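Local coordinates for protein IAA acetyltransferase (PDB 1Y9K) that is probably an N-acetyltransferase of the GNAT family, moving an acetyl group from acetyl-CoA to an amine, at residues A[126-131]-A[141-146]. Residues are numbered along the deposited sequence; the frame is centred on the assembly and turned at random. Where two conformers were deposited one is given.
Sequences DYFSKH and IVCRDM
The Phe128 ring is sandwiched between Cys143 SG on one face and Tyr127 on the other. SG sits over the ring centre, 3.6 Å from the centroid, a Cys sulfur-aromatic contact in which a small, polarisable sulfur can come close over the pi face. Tyr127 CD2 lies over the opposite face, while Asp145 O meets the rim at Phe128 CE1, 3.4 Å away, where the weakly positive ring hydrogens favour an oxygen. With CG anti to its backbone N (chi1 -167°) and the chain then bent, Met146, present as selenomethionine, runs alongside Tyr127; its flexible end lays CE over that ring, 4.0 Å from the centroid, and brings SE obliquely to Phe128 CZ at 3.6 Å. The contact packs the short helix 127-131 against the interruption in the long strand 141-152, within the mixed sheet of a GNAT acetyltransferase. Two N-H groups at the helix start find acceptors: the side-chain OD1 of Asp145, on a carboxylate short enough to reach, for Asp126 N (2.8 Å, 170°), and Arg144 O, weakly, for Phe128 N. Asp145 OD1 receives its bond through the anti lone pair, away from OD2. Further out, the His131 ring lies over a face of Tyr127, with ND1 above its centre and donating to Tyr127 O at 2.8 Å. Asn104, whose amide can accept and donate at once, bridges the backbone around the interruption: OD1 accepts from Arg144 N and Asp145 N, and ND2 bonds to Val142 O. Ile136 touches Phe128 and Cys143.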
loop_
_atom_site.group_PDB
_atom_site.type_symbol
_atom_site.label_atom_id
_atom_site.label_comp_id
_atom_site.label_asym_id
_atom_site.label_seq_id
_atom_site.Cartn_x
_atom_site.Cartn_y
_atom_site.Cartn_z
ATOM N N ASP A 126 -17.471 3.925 -5.638
ATOM C CA ASP A 126 -18.041 4.179 -4.309
ATOM C C ASP A 126 -17.399 3.338 -3.201
ATOM O O ASP A 126 -17.975 3.174 -2.126
ATOM C CB ASP A 126 -19.567 3.998 -4.310
ATOM C CG ASP A 126 -20.279 5.021 -5.179
ATOM O OD1 ASP A 126 -20.003 6.238 -5.036
ATOM O OD2 ASP A 126 -21.129 4.600 -5.999
ATOM N N TYR A 127 -16.205 2.823 -3.466
ATOM C CA TYR A 127 -15.508 1.964 -2.524
ATOM C C TYR A 127 -15.387 2.618 -1.150
ATOM O O TYR A 127 -15.701 1.999 -0.125
ATOM C CB TYR A 127 -14.121 1.611 -3.063
ATOM C CG TYR A 127 -13.299 0.755 -2.130
ATOM C CD1 TYR A 127 -13.267 -0.641 -2.269
ATOM C CD2 TYR A 127 -12.549 1.333 -1.100
ATOM C CE1 TYR A 127 -12.504 -1.436 -1.398
ATOM C CE2 TYR A 127 -11.793 0.550 -0.230
ATOM C CZ TYR A 127 -11.773 -0.826 -0.387
ATOM O OH TYR A 127 -11.013 -1.584 0.476
ATOM N N PHE A 128 -14.941 3.871 -1.141
ATOM C CA PHE A 128 -14.598 4.551 0.102
ATOM C C PHE A 128 -15.816 4.958 0.894
ATOM O O PHE A 128 -15.837 4.809 2.115
ATOM C CB PHE A 128 -13.686 5.737 -0.176
ATOM C CG PHE A 128 -12.333 5.326 -0.631
ATOM C CD1 PHE A 128 -12.067 5.166 -1.986
ATOM C CD2 PHE A 128 -11.329 5.048 0.302
ATOM C CE1 PHE A 128 -10.813 4.756 -2.412
ATOM C CE2 PHE A 128 -10.065 4.636 -0.109
ATOM C CZ PHE A 128 -9.802 4.489 -1.467
ATOM N N SER A 129 -16.834 5.447 0.189
ATOM C CA SER A 129 -18.116 5.797 0.788
ATOM C C SER A 129 -18.684 4.593 1.533
ATOM O O SER A 129 -19.295 4.738 2.594
ATOM C CB SER A 129 -19.095 6.244 -0.308
ATOM O OG SER A 129 -18.408 6.912 -1.365
ATOM N N LYS A 130 -18.444 3.410 0.972
ATOM C CA LYS A 130 -18.963 2.150 1.476
ATOM C C LYS A 130 -18.172 1.587 2.664
ATOM O O LYS A 130 -18.749 0.944 3.540
ATOM C CB LYS A 130 -18.959 1.129 0.345
ATOM C CG LYS A 130 -20.233 0.338 0.219
ATOM C CD LYS A 130 -20.529 0.032 -1.236
ATOM C CE LYS A 130 -21.041 1.267 -1.970
ATOM N NZ LYS A 130 -21.154 0.991 -3.430
ATOM N N HIS A 131 -16.859 1.820 2.678
ATOM C CA HIS A 131 -15.982 1.250 3.700
ATOM C C HIS A 131 -15.732 2.173 4.886
ATOM O O HIS A 131 -15.256 1.727 5.927
ATOM C CB HIS A 131 -14.644 0.826 3.083
ATOM C CG HIS A 131 -14.722 -0.440 2.291
ATOM N ND1 HIS A 131 -15.356 -0.517 1.070
ATOM C CD2 HIS A 131 -14.248 -1.682 2.546
ATOM C CE1 HIS A 131 -15.270 -1.752 0.607
ATOM N NE2 HIS A 131 -14.598 -2.477 1.481
ATOM N N ILE A 141 -10.206 17.047 -3.968
ATOM C CA ILE A 141 -10.964 15.983 -4.644
ATOM C C ILE A 141 -11.507 14.978 -3.622
ATOM O O ILE A 141 -10.770 14.499 -2.756
ATOM C CB ILE A 141 -10.083 15.227 -5.683
ATOM C CG1 ILE A 141 -9.338 16.208 -6.601
ATOM C CG2 ILE A 141 -10.901 14.188 -6.466
ATOM C CD1 ILE A 141 -8.113 15.603 -7.290
ATOM N N VAL A 142 -12.797 14.666 -3.721
ATOM C CA VAL A 142 -13.387 13.600 -2.903
ATOM C C VAL A 142 -12.842 12.236 -3.338
ATOM O O VAL A 142 -12.930 11.867 -4.514
ATOM C CB VAL A 142 -14.935 13.594 -2.955
ATOM C CG1 VAL A 142 -15.494 12.437 -2.136
ATOM C CG2 VAL A 142 -15.502 14.922 -2.449
ATOM N N CYS A 143 -12.249 11.528 -2.378
ATOM C CA CYS A 143 -11.767 10.172 -2.554
ATOM C C CYS A 143 -12.970 9.263 -2.463
ATOM O O CYS A 143 -13.418 8.906 -1.372
ATOM C CB CYS A 143 -10.767 9.840 -1.460
ATOM S SG CYS A 143 -9.916 8.303 -1.718
ATOM N N ARG A 144 -13.468 8.878 -3.630
ATOM C CA ARG A 144 -14.757 8.223 -3.770
ATOM C C ARG A 144 -14.607 6.787 -4.282
ATOM O O ARG A 144 -15.249 5.869 -3.792
ATOM C CB ARG A 144 -15.588 9.069 -4.740
ATOM C CG ARG A 144 -16.966 8.570 -5.119
ATOM C CD ARG A 144 -17.569 9.534 -6.142
ATOM N NE ARG A 144 -17.418 10.921 -5.704
ATOM C CZ ARG A 144 -17.498 12.000 -6.486
ATOM N NH1 ARG A 144 -17.737 11.891 -7.792
ATOM N NH2 ARG A 144 -17.333 13.202 -5.943
ATOM N N ASP A 145 -13.743 6.609 -5.274
ATOM C CA ASP A 145 -13.602 5.346 -5.991
ATOM C C ASP A 145 -12.193 4.783 -5.838
ATOM O O ASP A 145 -11.233 5.552 -5.742
ATOM C CB ASP A 145 -13.881 5.575 -7.481
ATOM C CG ASP A 145 -15.189 6.302 -7.732
ATOM O OD1 ASP A 145 -16.215 5.901 -7.153
ATOM O OD2 ASP A 145 -15.203 7.267 -8.524
HETATM N N MSE A 146 -12.069 3.454 -5.823
HETATM C CA MSE A 146 -10.757 2.805 -5.819
HETATM C C MSE A 146 -10.310 2.515 -7.247
HETATM O O MSE A 146 -10.951 1.761 -7.984
HETATM C CB MSE A 146 -10.769 1.518 -4.974
HETATM C CG MSE A 146 -9.395 0.915 -4.645
HETATM SE SE MSE A 146 -8.390 1.892 -3.473
HETATM C CE MSE A 146 -8.718 0.998 -1.950
#